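Local coordinates for peruvianin-I (PDB 6ORM), which probably acts as a cysteine peptidase, being a germin-like protein of the cupin family from Thevetia peruviana latex, at residues A30-S34 with D35-Y39; V97-E101 with G102-E106; I128-P131 with G132-H135. All blocks are in the same frame, centred on the assembly; numbering follows the deposited sequence.

Contact 1: residues A30-S34 with D35-Y39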
loop_
_atom_site.group_PDB
_atom_site.type_symbol
_atom_site.label_atom_id
_atom_site.label_comp_id
_atom_site.label_asym_id
_atom_site.label_seq_id
_atom_site.Cartn_x
_atom_site.Cartn_y
_atom_site.Cartn_z
ATOM N N ALA A 30 23.400 1.207 -12.473
ATOM C CA ALA A 30 24.852 1.303 -12.435
ATOM C C ALA A 30 25.366 2.496 -13.227
ATOM O O ALA A 30 26.501 2.932 -13.004
ATOM C CB ALA A 30 25.481 0.012 -12.963
ATOM N N LEU A 31 24.558 3.032 -14.141
ATOM C CA LEU A 31 24.939 4.179 -14.950
ATOM C C LEU A 31 24.558 5.509 -14.317
ATOM O O LEU A 31 24.949 6.558 -14.840
ATOM C CB LEU A 31 24.307 4.078 -16.343
ATOM C CG LEU A 31 24.720 2.843 -17.146
ATOM C CD1 LEU A 31 24.102 2.869 -18.535
ATOM C CD2 LEU A 31 26.238 2.740 -17.226
ATOM N N ALA A 32 23.798 5.493 -13.223
ATOM C CA ALA A 32 23.409 6.731 -12.561
ATOM C C ALA A 32 24.629 7.462 -12.010
ATOM O O ALA A 32 25.589 6.846 -11.541
ATOM C CB ALA A 32 22.419 6.439 -11.435
ATOM N N THR A 33 24.590 8.791 -12.086
ATOM C CA THR A 33 25.630 9.650 -11.535
ATOM C C THR A 33 24.984 10.700 -10.640
ATOM O O THR A 33 23.757 10.801 -10.549
ATOM C CB THR A 33 26.456 10.330 -12.639
ATOM O OG1 THR A 33 25.644 11.295 -13.319
ATOM C CG2 THR A 33 26.972 9.304 -13.642
ATOM N N SER A 34 25.833 11.477 -9.958
ATOM C CA SER A 34 25.342 12.540 -9.084
ATOM C C SER A 34 24.403 13.494 -9.815
ATOM O O SER A 34 23.409 13.957 -9.242
ATOM C CB SER A 34 26.517 13.308 -8.480
ATOM O OG SER A 34 27.313 12.460 -7.671
ATOM N N ASP A 35 24.702 13.799 -11.082
ATOM C CA ASP A 35 23.892 14.751 -11.839
ATOM C C ASP A 35 22.451 14.293 -12.004
ATOM O O ASP A 35 21.568 15.128 -12.224
ATOM C CB ASP A 35 24.496 14.982 -13.227
ATOM C CG ASP A 35 25.779 15.784 -13.184
ATOM O OD1 ASP A 35 25.917 16.637 -12.286
ATOM O OD2 ASP A 35 26.645 15.575 -14.063
ATOM N N ASP A 36 22.190 12.989 -11.895
ATOM C CA ASP A 36 20.844 12.469 -12.090
ATOM C C ASP A 36 19.914 12.762 -10.922
ATOM O O ASP A 36 18.700 12.588 -11.063
ATOM C CB ASP A 36 20.899 10.961 -12.327
ATOM C CG ASP A 36 21.538 10.603 -13.651
ATOM O OD1 ASP A 36 21.125 11.168 -14.684
ATOM O OD2 ASP A 36 22.460 9.758 -13.657
ATOM N N PHE A 37 20.438 13.215 -9.788
ATOM C CA PHE A 37 19.630 13.396 -8.592
ATOM C C PHE A 37 19.398 14.860 -8.258
ATOM O O PHE A 37 18.778 15.162 -7.233
ATOM C CB PHE A 37 20.275 12.647 -7.423
ATOM C CG PHE A 37 20.359 11.163 -7.654
ATOM C CD1 PHE A 37 19.282 10.344 -7.362
ATOM C CD2 PHE A 37 21.497 10.594 -8.205
ATOM C CE1 PHE A 37 19.343 8.983 -7.591
ATOM C CE2 PHE A 37 21.566 9.230 -8.436
ATOM C CZ PHE A 37 20.485 8.424 -8.127
ATOM N N ILE A 38 19.876 15.770 -9.098
ATOM C CA ILE A 38 19.562 17.188 -9.006
ATOM C C ILE A 38 18.610 17.537 -10.144
ATOM O O ILE A 38 18.671 16.950 -11.231
ATOM C CB ILE A 38 20.844 18.049 -9.057
ATOM C CG1 ILE A 38 20.529 19.525 -8.801
ATOM C CG2 ILE A 38 21.560 17.869 -10.385
ATOM C CD1 ILE A 38 21.754 20.418 -8.815
ATOM N N TYR A 39 17.699 18.471 -9.881
ATOM C CA TYR A 39 16.848 19.030 -10.924
ATOM C C TYR A 39 16.813 20.541 -10.765
ATOM O O TYR A 39 16.515 21.044 -9.678
ATOM C CB TYR A 39 15.426 18.459 -10.875
ATOM C CG TYR A 39 14.556 18.951 -12.011
ATOM C CD1 TYR A 39 14.700 18.434 -13.293
ATOM C CD2 TYR A 39 13.605 19.944 -11.805
ATOM C CE1 TYR A 39 13.915 18.882 -14.337
ATOM C CE2 TYR A 39 12.815 20.400 -12.844
ATOM C CZ TYR A 39 12.974 19.867 -14.107
ATOM O OH TYR A 39 12.192 20.315 -15.146
#
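The ring of F37 is met at its edge, near its plane, by two backbone oxygens: T33 O lies 3.3 Å from CD2, and S34 O sits farther off. A32 CB approaches the same ring obliquely, 4.2 Å from CE2; alanine suits this buried position, where it also packs on F10 and L12. F10 and, from the second subunit, F108 meet the ring edge-to-face. A second flat group, the D36 carboxylate, folds back onto the chain: T33 N donates to OD2 at 2.8 Å, nearly straight at 168°, reaching the oxygen on its anti side and 19° out of the carboxylate plane. With CG anti to the carbonyl carbon (chi1 -68°), the short aspartate arm turns back so that OD2 reaches T33 N. The backbone between forms a 3-10 turn, in which D36 N bonds to T33 O at 3.0 Å and F37 N to S34 O at 3.1 Å, both donors above the carbonyl planes. Strand 38-39 follows after F37 and pairs antiparallel with a strand of the second subunit. That subunit also takes up the polar ends of S34, whose OG bonds to V118 N, and D35, in a salt bridge with K119.

Contact 2: residues V97-E101 with G102-E106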
loop_
_atom_site.group_PDB
_atom_site.type_symbol
_atom_site.label_atom_id
_atom_site.label_comp_id
_atom_site.label_asym_id
_atom_site.label_seq_id
_atom_site.Cartn_x
_atom_site.Cartn_y
_atom_site.Cartn_z
ATOM N N VAL A 97 0.569 22.795 0.081
ATOM C CA VAL A 97 0.905 24.058 -0.569
ATOM C C VAL A 97 1.722 24.911 0.391
ATOM O O VAL A 97 1.360 25.058 1.562
ATOM C CB VAL A 97 -0.369 24.802 -1.005
ATOM C CG1 VAL A 97 -0.033 26.211 -1.471
ATOM C CG2 VAL A 97 -1.088 24.031 -2.097
ATOM N N MET A 98 2.837 25.459 -0.095
ATOM C CA MET A 98 3.582 26.474 0.641
ATOM C C MET A 98 3.606 27.761 -0.168
ATOM O O MET A 98 4.148 27.789 -1.278
ATOM C CB MET A 98 5.014 26.040 0.955
ATOM C CG MET A 98 5.757 27.120 1.744
ATOM S SD MET A 98 7.345 26.638 2.445
ATOM C CE MET A 98 8.310 26.381 0.958
ATOM N N ALA A 99 3.041 28.825 0.398
ATOM C CA ALA A 99 3.126 30.146 -0.204
ATOM C C ALA A 99 4.492 30.756 0.084
ATOM O O ALA A 99 4.996 30.677 1.207
ATOM C CB ALA A 99 2.020 31.054 0.336
ATOM N N THR A 100 5.102 31.343 -0.946
ATOM C CA THR A 100 6.416 31.964 -0.808
ATOM C C THR A 100 6.479 33.418 -1.258
ATOM O O THR A 100 7.405 34.124 -0.843
ATOM C CB THR A 100 7.474 31.163 -1.584
ATOM O OG1 THR A 100 7.111 31.100 -2.968
ATOM C CG2 THR A 100 7.583 29.747 -1.028
ATOM N N GLU A 101 5.543 33.890 -2.079
ATOM C CA GLU A 101 5.549 35.272 -2.535
ATOM C C GLU A 101 4.112 35.724 -2.746
ATOM O O GLU A 101 3.287 34.961 -3.252
ATOM C CB GLU A 101 6.359 35.424 -3.828
ATOM C CG GLU A 101 6.059 36.682 -4.626
ATOM C CD GLU A 101 6.576 36.600 -6.051
ATOM O OE1 GLU A 101 5.827 36.114 -6.932
ATOM O OE2 GLU A 101 7.732 37.019 -6.287
ATOM N N GLY A 102 3.816 36.960 -2.348
ATOM C CA GLY A 102 2.479 37.483 -2.533
ATOM C C GLY A 102 1.503 36.887 -1.533
ATOM O O GLY A 102 1.878 36.358 -0.482
ATOM N N GLU A 103 0.220 36.976 -1.877
ATOM C CA GLU A 103 -0.855 36.513 -1.012
ATOM C C GLU A 103 -1.949 35.870 -1.846
ATOM O O GLU A 103 -2.323 36.387 -2.903
ATOM C CB GLU A 103 -1.463 37.646 -0.179
ATOM C CG GLU A 103 -0.512 38.281 0.804
ATOM C CD GLU A 103 -1.205 39.300 1.678
ATOM O OE1 GLU A 103 -2.454 39.352 1.654
ATOM O OE2 GLU A 103 -0.499 40.050 2.385
ATOM N N ILE A 104 -2.462 34.739 -1.363
ATOM C CA ILE A 104 -3.419 33.940 -2.112
ATOM C C ILE A 104 -4.582 33.543 -1.217
ATOM O O ILE A 104 -4.444 33.425 0.005
ATOM C CB ILE A 104 -2.770 32.674 -2.711
ATOM C CG1 ILE A 104 -2.066 31.871 -1.613
ATOM C CG2 ILE A 104 -1.809 33.033 -3.820
ATOM C CD1 ILE A 104 -1.397 30.605 -2.103
ATOM N N LEU A 105 -5.739 33.335 -1.843
ATOM C CA LEU A 105 -6.833 32.590 -1.236
ATOM C C LEU A 105 -6.725 31.144 -1.701
ATOM O O LEU A 105 -6.740 30.877 -2.906
ATOM C CB LEU A 105 -8.189 33.176 -1.625
ATOM C CG LEU A 105 -8.703 34.395 -0.860
ATOM C CD1 LEU A 105 -10.154 34.671 -1.235
ATOM C CD2 LEU A 105 -8.554 34.200 0.644
ATOM N N GLU A 106 -6.596 30.222 -0.752
ATOM C CA GLU A 106 -6.457 28.801 -1.034
ATOM C C GLU A 106 -7.594 28.058 -0.351
ATOM O O GLU A 106 -7.818 28.237 0.850
ATOM C CB GLU A 106 -5.099 28.284 -0.547
ATOM C CG GLU A 106 -4.845 26.814 -0.816
ATOM C CD GLU A 106 -4.450 26.539 -2.250
ATOM O OE1 GLU A 106 -3.870 27.440 -2.894
ATOM O OE2 GLU A 106 -4.715 25.417 -2.730
#
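A methyl group of V97 lies against a carboxylate oxygen of E106, an unlike pair in the buried space between two strands that follow each other in sequence without forming a hydrogen-bonded hairpin. V97 CG2 comes 3.9 Å from E106 OE2, the two side chains passing at a slant, while the CA atoms of V97 and E106 stay 8.8 Å apart and no backbone bond links the arms. The glutamate leaves its backbone with CG anti to N (chi1 -179°) and then turns about CB-CG (chi2 78°), which brings its end round to the valine. Closer to the turn, A99 CB meets I104 CD1 at 4.2 Å: the small alanine leaves room for the isoleucine's extended arm. V97, A99, I104 and E106 all point inward, as expected where the sheet holding strand 95-101 faces the one holding strand 104-109 in the cupin barrel.

The bend comes at G102, whose positive phi (75°) favours glycine; a CB there would run into E101 O. By sequence this matches the glycine that ends the first cupin motif. Just before it, T100 and E101 both face T146 in a classic beta bulge, and E101 OE1 bonds to T146 OG1. The two oxygens of the buried E106 carboxylate have unlike surroundings: OE1 bonds to T137 OG1, whereas OE2 lies among methyl groups of V97 and I129, and the bond to T137 probably offsets part of the cost of burying the acid.

Contact 3: residues I128-P131 with G132-H135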
loop_
_atom_site.group_PDB
_atom_site.type_symbol
_atom_site.label_atom_id
_atom_site.label_comp_id
_atom_site.label_asym_id
_atom_site.label_seq_id
_atom_site.Cartn_x
_atom_site.Cartn_y
_atom_site.Cartn_z
ATOM N N ILE A 128 -2.994 22.265 3.413
ATOM C CA ILE A 128 -3.031 20.869 2.989
ATOM C C ILE A 128 -4.340 20.604 2.253
ATOM O O ILE A 128 -5.419 20.979 2.728
ATOM C CB ILE A 128 -2.844 19.908 4.180
ATOM C CG1 ILE A 128 -2.824 18.455 3.699
ATOM C CG2 ILE A 128 -3.904 20.128 5.257
ATOM C CD1 ILE A 128 -1.572 18.087 2.918
ATOM N N ILE A 129 -4.237 19.995 1.079
ATOM C CA ILE A 129 -5.372 19.596 0.252
ATOM C C ILE A 129 -5.452 18.072 0.269
ATOM O O ILE A 129 -4.521 17.406 -0.201
ATOM C CB ILE A 129 -5.238 20.116 -1.188
ATOM C CG1 ILE A 129 -5.381 21.637 -1.235
ATOM C CG2 ILE A 129 -6.263 19.454 -2.101
ATOM C CD1 ILE A 129 -4.249 22.308 -1.953
ATOM N N PRO A 130 -6.518 17.479 0.799
ATOM C CA PRO A 130 -6.652 16.016 0.774
ATOM C C PRO A 130 -6.713 15.501 -0.653
ATOM O O PRO A 130 -7.074 16.246 -1.577
ATOM C CB PRO A 130 -7.972 15.766 1.521
ATOM C CG PRO A 130 -8.194 17.001 2.335
ATOM C CD PRO A 130 -7.612 18.128 1.541
ATOM N N PRO A 131 -6.371 14.231 -0.876
ATOM C CA PRO A 131 -6.232 13.729 -2.252
ATOM C C PRO A 131 -7.543 13.779 -3.024
ATOM O O PRO A 131 -8.596 13.372 -2.527
ATOM C CB PRO A 131 -5.751 12.285 -2.056
ATOM C CG PRO A 131 -6.183 11.923 -0.670
ATOM C CD PRO A 131 -6.064 13.193 0.122
ATOM N N GLY A 132 -7.465 14.283 -4.256
ATOM C CA GLY A 132 -8.573 14.236 -5.183
ATOM C C GLY A 132 -9.628 15.302 -4.995
ATOM O O GLY A 132 -10.541 15.396 -5.826
ATOM N N LEU A 133 -9.538 16.108 -3.940
ATOM C CA LEU A 133 -10.603 17.046 -3.621
ATOM C C LEU A 133 -10.463 18.322 -4.441
ATOM O O LEU A 133 -9.355 18.819 -4.668
ATOM C CB LEU A 133 -10.600 17.376 -2.128
ATOM C CG LEU A 133 -10.901 16.212 -1.180
ATOM C CD1 LEU A 133 -11.241 16.729 0.213
ATOM C CD2 LEU A 133 -12.027 15.339 -1.727
ATOM N N MET A 134 -11.604 18.841 -4.883
ATOM C CA MET A 134 -11.649 20.065 -5.670
ATOM C C MET A 134 -11.070 21.225 -4.871
ATOM O O MET A 134 -11.393 21.402 -3.695
ATOM C CB MET A 134 -13.098 20.355 -6.070
ATOM C CG MET A 134 -13.325 21.583 -6.935
ATOM S SD MET A 134 -15.028 21.618 -7.534
ATOM C CE MET A 134 -15.920 21.524 -5.984
ATOM N N HIS A 135 -10.206 22.011 -5.510
ATOM C CA HIS A 135 -9.530 23.104 -4.829
ATOM C C HIS A 135 -9.275 24.239 -5.811
ATOM O O HIS A 135 -9.517 24.118 -7.015
ATOM C CB HIS A 135 -8.218 22.639 -4.181
ATOM C CG HIS A 135 -7.219 22.097 -5.154
ATOM N ND1 HIS A 135 -7.172 20.766 -5.509
ATOM C CD2 HIS A 135 -6.224 22.705 -5.842
ATOM C CE1 HIS A 135 -6.191 20.577 -6.375
ATOM N NE2 HIS A 135 -5.599 21.738 -6.592
#
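L133 CD1 rests on the P130 ring, 3.7 Å from both CB and CG, and I129 CG2 lies 3.8 Å from H135 ND1, with the I129 and H135 side chains crossing at about a right angle. I129 CD1 stands 4.3 Å above one face of the imidazole, offset toward its rim. In the ring plane, ND1 donates to L133 O at 3.0 Å, nearly along the C=O axis. A type II turn from P130 to L133 sets these groups: P131 supplies the restrained second position, G132 takes the positive phi (81°) of the third, and L133 N closes it with a weak 3.4 Å bond to P130 O. Cutting L133 back to an alanine is likely to leave the P130 ring and F108 without the methyl carbons that pack on them. D9 of the second subunit and P91 of the third also pack on the leucine. The sequence fits the second cupin motif, whose histidine is a metal ligand in metal-binding germins; here R88, N90 and S95 replace the usual first-motif ligands, so the canonical metal site is probably lost. What the ND1 bond does instead is hold the ring's rotation and tie H135, which N90 touches, to the end of the turn.

From the N terminus the three contacts come in series, and none nests in or crosses another; each closes a local turn. Contact 1 closes the 3-10 turn in the extension leading to strand 38-39, with its centre about 32 Å from the centres of the other two, and fastens that extension to the second subunit. Contact 2 then carries the chain from strand 95-101 over to strand 104-109, joining the two larger sheets. Contact 3 makes a second such passage, from strand 126-129 to strand 135-139. Contacts 2 and 3 touch inside the barrel, where I129 CD1 packs 3.6 Å from V97 CG2, while contact 3 also reaches the second and third subunits.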